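Local coordinates for DUF4627 domain-containing protein (Bacteroides thetaiotaomicron, PDB 3SEE) that is of uncharacterised function but probably binds sugars through a galactose-binding-domain-like beta fold, at residues 127-135 against 164-175. Sequence-based numbering, arbitrary orientation.
Sequences NTTFFMRRD and VYYDMGQVVNAI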
ATOM      1  N   ASN A 127      11.130   1.452 -14.299  1.00 12.70           N
ATOM      2  CA  ASN A 127      10.571   2.612 -13.603  1.00 11.72           C
ATOM      3  C   ASN A 127       9.776   2.176 -12.373  1.00 10.46           C
ATOM      4  O   ASN A 127       9.276   1.050 -12.313  1.00 10.82           O
ATOM      5  CB  ASN A 127       9.611   3.376 -14.509  1.00 11.67           C
ATOM      6  CG  ASN A 127      10.282   4.062 -15.675  1.00 14.42           C
ATOM      7  OD1 ASN A 127      11.472   4.403 -15.656  1.00 17.99           O
ATOM      8  ND2 ASN A 127       9.478   4.324 -16.692  1.00 15.06           N
ATOM      9  N   THR A 128       9.672   3.099 -11.429  1.00  9.79           N
ATOM     10  CA  THR A 128       8.821   2.929 -10.247  1.00  9.16           C
ATOM     11  C   THR A 128       7.980   4.198 -10.129  1.00  8.97           C
ATOM     12  O   THR A 128       8.474   5.244  -9.715  1.00  9.71           O
ATOM     13  CB  THR A 128       9.645   2.695  -8.970  1.00  9.84           C
ATOM     14  OG1 THR A 128      10.517   3.815  -8.757  1.00 10.04           O
ATOM     15  CG2 THR A 128      10.491   1.424  -9.040  1.00 11.60           C
ATOM     16  N   THR A 129       6.716   4.091 -10.526  1.00  8.51           N
ATOM     17  CA  THR A 129       5.814   5.231 -10.651  1.00  8.23           C
ATOM     18  C   THR A 129       4.694   5.134  -9.633  1.00  7.89           C
ATOM     19  O   THR A 129       3.989   4.128  -9.601  1.00  7.94           O
ATOM     20  CB  THR A 129       5.188   5.261 -12.064  1.00  8.54           C
ATOM     21  OG1 THR A 129       6.218   5.086 -13.055  1.00  9.74           O
ATOM     22  CG2 THR A 129       4.441   6.537 -12.316  1.00  9.35           C
ATOM     23  N   PHE A 130       4.541   6.152  -8.800  1.00  7.62           N
ATOM     24  CA  PHE A 130       3.591   6.132  -7.687  1.00  7.49           C
ATOM     25  C   PHE A 130       2.740   7.400  -7.712  1.00  7.57           C
ATOM     26  O   PHE A 130       3.270   8.464  -8.011  1.00  8.89           O
ATOM     27  CB  PHE A 130       4.312   6.119  -6.340  1.00  7.71           C
ATOM     28  CG  PHE A 130       5.303   5.011  -6.137  1.00  7.56           C
ATOM     29  CD1 PHE A 130       6.614   5.117  -6.584  1.00  8.12           C
ATOM     30  CD2 PHE A 130       4.948   3.875  -5.432  1.00  7.96           C
ATOM     31  CE1 PHE A 130       7.543   4.119  -6.313  1.00  8.88           C
ATOM     32  CE2 PHE A 130       5.872   2.885  -5.165  1.00  8.04           C
ATOM     33  CZ  PHE A 130       7.145   3.005  -5.618  1.00  8.19           C
ATOM     34  N   PHE A 131       1.491   7.326  -7.266  1.00  7.50           N
ATOM     35  CA  PHE A 131       0.776   8.562  -6.964  1.00  7.65           C
ATOM     36  C   PHE A 131       1.367   9.243  -5.723  1.00  7.58           C
ATOM     37  O   PHE A 131       1.816   8.580  -4.784  1.00  8.05           O
ATOM     38  CB  PHE A 131      -0.693   8.294  -6.747  1.00  7.75           C
ATOM     39  CG  PHE A 131      -1.406   7.824  -7.978  1.00  7.51           C
ATOM     40  CD1 PHE A 131      -1.425   8.599  -9.118  1.00  8.23           C
ATOM     41  CD2 PHE A 131      -2.057   6.597  -8.014  1.00  8.27           C
ATOM     42  CE1 PHE A 131      -2.096   8.162 -10.257  1.00  8.98           C
ATOM     43  CE2 PHE A 131      -2.710   6.151  -9.146  1.00  9.05           C
ATOM     44  CZ  PHE A 131      -2.739   6.940 -10.265  1.00  9.29           C
HETATM   45  N   MSE A 132       1.396  10.565  -5.740  1.00  7.66           N
HETATM   46  CA  MSE A 132       1.981  11.331  -4.656  1.00  7.54           C
HETATM   47  C   MSE A 132       1.029  11.451  -3.480  1.00  8.02           C
HETATM   48  O   MSE A 132      -0.123  11.842  -3.628  1.00  8.43           O
HETATM   49  CB  MSE A 132       2.324  12.723  -5.165  1.00  8.07           C
HETATM   50  CG  MSE A 132       3.203  13.510  -4.177  1.00  8.65           C
HETATM   51 SE   MSE A 132       3.399  15.378  -4.684  0.75  8.27          SE
HETATM   52  CE  MSE A 132       1.842  16.084  -3.764  1.00 12.40           C
ATOM     53  N   ARG A 133       1.541  11.192  -2.285  1.00  8.41           N
ATOM     54  CA  ARG A 133       0.723  11.474  -1.133  0.50  9.36           C
ATOM     55  C   ARG A 133       0.540  13.015  -1.053  1.00  9.63           C
ATOM     56  O   ARG A 133       1.446  13.815  -1.298  1.00  9.58           O
ATOM     57  CB  ARG A 133       1.236  10.788   0.140  0.50 10.51           C
ATOM     58  CG  ARG A 133       2.533  11.325   0.677  0.50 10.91           C
ATOM     59  CD  ARG A 133       3.050  10.518   1.884  0.50  9.84           C
ATOM     60  NE  ARG A 133       4.357  11.031   2.193  0.50  7.96           N
ATOM     61  CZ  ARG A 133       4.590  12.134   2.893  0.50  8.58           C
ATOM     62  NH1 ARG A 133       3.600  12.844   3.400  0.50  8.71           N
ATOM     63  NH2 ARG A 133       5.842  12.513   3.078  0.50  8.61           N
ATOM     64  N   ARG A 134      -0.679  13.423  -0.788  1.00  9.92           N
ATOM     65  CA  ARG A 134      -1.046  14.807  -0.963  1.00 10.52           C
ATOM     66  C   ARG A 134      -0.248  15.772  -0.115  1.00  9.49           C
ATOM     67  O   ARG A 134       0.075  16.877  -0.561  1.00 10.85           O
ATOM     68  CB  ARG A 134      -2.525  14.947  -0.681  1.00 12.46           C
ATOM     69  CG  ARG A 134      -3.125  16.086  -1.229  1.00 15.17           C
ATOM     70  CD  ARG A 134      -4.623  15.937  -1.376  1.00 11.57           C
ATOM     71  NE  ARG A 134      -4.989  17.199  -1.947  1.00 11.09           N
ATOM     72  CZ  ARG A 134      -5.744  18.103  -1.363  1.00 10.84           C
ATOM     73  NH1 ARG A 134      -6.270  17.883  -0.170  1.00 12.89           N
ATOM     74  NH2 ARG A 134      -6.040  19.192  -2.026  1.00 10.67           N
ATOM     75  N   ASP A 135       0.113  15.343   1.092  1.00  8.68           N
ATOM     76  CA  ASP A 135       0.872  16.184   2.008  0.50  9.15           C
ATOM     77  C   ASP A 135       2.376  16.177   1.754  1.00  9.61           C
ATOM     78  O   ASP A 135       3.132  16.784   2.491  1.00 11.52           O
ATOM     79  CB  ASP A 135       0.580  15.797   3.467  0.50  9.01           C
ATOM     80  CG  ASP A 135      -0.673  16.439   3.993  0.50  9.45           C
ATOM     81  OD1 ASP A 135      -0.890  17.619   3.680  0.50  7.18           O
ATOM     82  OD2 ASP A 135      -1.461  15.759   4.691  0.50 10.59           O
ATOM     83  N   VAL A 164      -5.310   8.532   4.615  1.00  8.70           N
ATOM     84  CA  VAL A 164      -4.323   9.266   3.857  1.00  8.87           C
ATOM     85  C   VAL A 164      -4.936   9.716   2.540  1.00  8.96           C
ATOM     86  O   VAL A 164      -5.582   8.932   1.840  1.00  9.83           O
ATOM     87  CB  VAL A 164      -3.024   8.465   3.652  1.00  9.37           C
ATOM     88  CG1 VAL A 164      -3.273   7.103   3.012  1.00 10.73           C
ATOM     89  CG2 VAL A 164      -2.013   9.300   2.818  1.00 11.67           C
ATOM     90  N   TYR A 165      -4.674  10.980   2.187  1.00  8.20           N
ATOM     91  CA  TYR A 165      -5.045  11.506   0.877  1.00  8.27           C
ATOM     92  C   TYR A 165      -3.912  11.401  -0.113  1.00  7.90           C
ATOM     93  O   TYR A 165      -2.747  11.684   0.216  1.00  8.76           O
ATOM     94  CB  TYR A 165      -5.481  12.986   0.982  1.00  8.82           C
ATOM     95  CG  TYR A 165      -6.908  13.197   1.424  1.00 10.98           C
ATOM     96  CD1 TYR A 165      -7.310  12.868   2.691  1.00 12.05           C
ATOM     97  CD2 TYR A 165      -7.859  13.694   0.545  1.00 13.60           C
ATOM     98  CE1 TYR A 165      -8.639  13.043   3.091  1.00 13.84           C
ATOM     99  CE2 TYR A 165      -9.181  13.890   0.948  1.00 14.93           C
ATOM    100  CZ  TYR A 165      -9.535  13.545   2.210  1.00 13.96           C
ATOM    101  OH  TYR A 165     -10.850  13.722   2.605  1.00 19.40           O
ATOM    102  N   TYR A 166      -4.282  11.008  -1.316  1.00  7.91           N
ATOM    103  CA  TYR A 166      -3.378  10.969  -2.455  1.00  7.78           C
ATOM    104  C   TYR A 166      -3.859  11.930  -3.536  1.00  8.14           C
ATOM    105  O   TYR A 166      -5.068  12.175  -3.671  1.00  9.35           O
ATOM    106  CB  TYR A 166      -3.281   9.515  -3.037  1.00  7.94           C
ATOM    107  CG  TYR A 166      -2.289   8.668  -2.249  1.00  8.15           C
ATOM    108  CD1 TYR A 166      -2.685   7.944  -1.149  1.00  8.58           C
ATOM    109  CD2 TYR A 166      -0.949   8.670  -2.585  1.00  7.91           C
ATOM    110  CE1 TYR A 166      -1.727   7.232  -0.413  1.00  8.83           C
ATOM    111  CE2 TYR A 166      -0.013   7.998  -1.849  1.00  8.00           C
ATOM    112  CZ  TYR A 166      -0.404   7.262  -0.761  1.00  8.52           C
ATOM    113  OH  TYR A 166       0.496   6.568   0.035  1.00  8.84           O
ATOM    114  N   ASP A 167      -2.911  12.434  -4.322  1.00  8.32           N
ATOM    115  CA  ASP A 167      -3.227  13.256  -5.494  1.00  8.42           C
ATOM    116  C   ASP A 167      -2.931  12.416  -6.733  1.00  8.65           C
ATOM    117  O   ASP A 167      -1.781  12.239  -7.113  1.00  8.94           O
ATOM    118  CB  ASP A 167      -2.398  14.533  -5.489  1.00  8.91           C
ATOM    119  CG  ASP A 167      -2.837  15.524  -6.550  1.00 10.20           C
ATOM    120  OD1 ASP A 167      -3.626  15.146  -7.437  1.00 11.00           O
ATOM    121  OD2 ASP A 167      -2.387  16.699  -6.466  1.00 11.44           O
HETATM  122  N   MSE A 168      -3.984  11.889  -7.349  1.00  8.34           N
HETATM  123  CA  MSE A 168      -3.801  11.120  -8.579  1.00  8.73           C
HETATM  124  C   MSE A 168      -3.355  12.011  -9.745  1.00  9.31           C
HETATM  125  O   MSE A 168      -2.934  11.491 -10.790  1.00  9.85           O
HETATM  126  CB  MSE A 168      -5.075  10.335  -8.919  1.00  9.34           C
HETATM  127  CG  MSE A 168      -5.212   9.000  -8.219  1.00  9.45           C
HETATM  128 SE   MSE A 168      -4.826   9.062  -6.309  0.75  8.08          SE
HETATM  129  CE  MSE A 168      -5.474   7.309  -5.986  1.00 11.99           C
ATOM    130  N   GLY A 169      -3.469  13.327  -9.578  1.00  9.09           N
ATOM    131  CA  GLY A 169      -2.907  14.269 -10.509  1.00  9.54           C
ATOM    132  C   GLY A 169      -1.410  14.520 -10.425  1.00  9.21           C
ATOM    133  O   GLY A 169      -0.872  15.306 -11.233  1.00  9.70           O
ATOM    134  N   GLN A 170      -0.704  13.892  -9.465  1.00  8.99           N
ATOM    135  CA  GLN A 170       0.740  13.995  -9.388  1.00  9.18           C
ATOM    136  C   GLN A 170       1.345  12.631  -9.139  1.00  8.87           C
ATOM    137  O   GLN A 170       0.798  11.809  -8.413  1.00  9.17           O
ATOM    138  CB  GLN A 170       1.183  14.969  -8.291  1.00  9.93           C
ATOM    139  CG  GLN A 170       0.629  16.371  -8.468  1.00 10.35           C
ATOM    140  CD  GLN A 170       1.113  17.304  -7.412  1.00 11.92           C
ATOM    141  OE1 GLN A 170       0.361  17.639  -6.459  1.00 15.00           O
ATOM    142  NE2 GLN A 170       2.331  17.733  -7.552  1.00 10.82           N
ATOM    143  N   VAL A 171       2.481  12.400  -9.779  1.00  8.72           N
ATOM    144  CA  VAL A 171       3.228  11.174  -9.604  1.00  9.24           C
ATOM    145  C   VAL A 171       4.641  11.488  -9.143  1.00  9.36           C
ATOM    146  O   VAL A 171       5.177  12.574  -9.403  1.00 10.21           O
ATOM    147  CB  VAL A 171       3.235  10.284 -10.872  1.00  9.97           C
ATOM    148  CG1 VAL A 171       1.862   9.673 -11.133  1.00 10.51           C
ATOM    149  CG2 VAL A 171       3.733  11.080 -12.104  1.00 11.15           C
ATOM    150  N   VAL A 172       5.237  10.515  -8.472  1.00  9.20           N
ATOM    151  CA  VAL A 172       6.627  10.552  -8.090  0.50  8.79           C
ATOM    152  C   VAL A 172       7.330   9.307  -8.674  1.00  8.96           C
ATOM    153  O   VAL A 172       6.736   8.231  -8.772  1.00  9.65           O
ATOM    154  CB  VAL A 172       6.738  10.754  -6.549  0.50  9.52           C
ATOM    155  CG1 VAL A 172       6.062   9.646  -5.752  0.50 10.03           C
ATOM    156  CG2 VAL A 172       8.162  10.983  -6.098  0.50  7.87           C
ATOM    157  N   ASN A 173       8.578   9.471  -9.094  1.00  9.12           N
ATOM    158  CA  ASN A 173       9.314   8.459  -9.819  1.00  9.14           C
ATOM    159  C   ASN A 173      10.183   7.579  -8.927  1.00  9.15           C
ATOM    160  O   ASN A 173      11.039   6.850  -9.416  1.00  9.98           O
ATOM    161  CB  ASN A 173      10.162   9.105 -10.930  1.00 10.16           C
ATOM    162  CG  ASN A 173      11.344   9.843 -10.369  1.00  9.91           C
ATOM    163  OD1 ASN A 173      11.409  10.073  -9.159  1.00 10.63           O
ATOM    164  ND2 ASN A 173      12.286  10.231 -11.215  1.00 11.54           N
ATOM    165  N   ALA A 174       9.922   7.584  -7.618  1.00  9.39           N
ATOM    166  CA  ALA A 174      10.677   6.752  -6.680  1.00 10.56           C
ATOM    167  C   ALA A 174       9.958   6.738  -5.358  1.00  9.68           C
ATOM    168  O   ALA A 174       9.178   7.637  -5.053  1.00 10.58           O
ATOM    169  CB  ALA A 174      12.118   7.263  -6.510  1.00 14.67           C
ATOM    170  N   ILE A 175      10.248   5.714  -4.563  1.00  9.60           N
ATOM    171  CA  ILE A 175       9.746   5.613  -3.211  1.00  9.36           C
ATOM    172  C   ILE A 175      10.711   6.209  -2.186  1.00  9.39           C
ATOM    173  O   ILE A 175      10.358   6.440  -1.032  1.00  9.55           O
ATOM    174  CB  ILE A 175       9.421   4.133  -2.875  1.00  9.63           C
ATOM    175  CG1 ILE A 175       8.417   3.994  -1.730  1.00 10.44           C
ATOM    176  CG2 ILE A 175      10.697   3.347  -2.600  1.00 12.04           C
ATOM    177  CD1 ILE A 175       7.823   2.586  -1.591  1.00 12.18           C
TER
HETATM  178  O   HOH W   1      10.802   5.727 -11.892  1.00 11.90           O
HETATM  179  O   HOH W   2      11.362   3.457  -6.059  1.00 15.86           O
HETATM  180  O   HOH W   3      -2.994  17.800  -4.039  1.00 14.55           O
HETATM  181  O   HOH W   4      -1.430  13.070   2.302  1.00 10.26           O
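Strand 130-133 pairs antiparallel with two partners in succession, 170-172 along its first half and 164-167 along its second, because segment 164-175 turns a corner at Met168 and Gly169. Phe130 and Val172 form a hydrogen-bonded pair: Phe130 N gives to Val172 O at 3.0 Å and Val172 N returns to Phe130 O at 2.9 Å. Met132 N then bonds to Gln170 O, coming from above that carbonyl plane. Past the corner, Met132 O accepts from Asp167 N in a nearly straight bond (N-H...O angle 178°), and Arg134 N gives to Tyr165 O.

The corner itself is a type I turn from Asp167 to Gln170, reinforced by an Asx turn in which Gly169 N reaches Asp167 OD1 at 2.8 Å. It carries Met168 over one face of the Phe131 ring, where Met168 CG sits 3.6 Å from the ring centroid in a CH-pi contact. The chain of Met168, a selenomethionine, bends at chi2 (46°), and its selenium, SE, lies over the same face, 4.3 Å from the centroid, in a Met-aromatic contact. Gln170 O meets the same ring at its edge, and Ile113 of strand 108-115 also touches Phe131. A serine in place of Phe131 would probably leave Met168 without its aromatic platform and open a gap beneath the corner.

Near the start of the strand Phe130 CZ packs on Ile175 CB (3.7 Å); near its finish Tyr166 CE2 lies 3.6 Å from Arg133 CB, and the Tyr166 hydroxyl is held by Ala147 O. Water bridges Thr128 N to Asn173 O, and another joins Arg134 NE to Asp167 OD2. One short strand thus links 160-167 to 170-172 within the antiparallel sheet of a galactose-binding-domain-like beta sandwich.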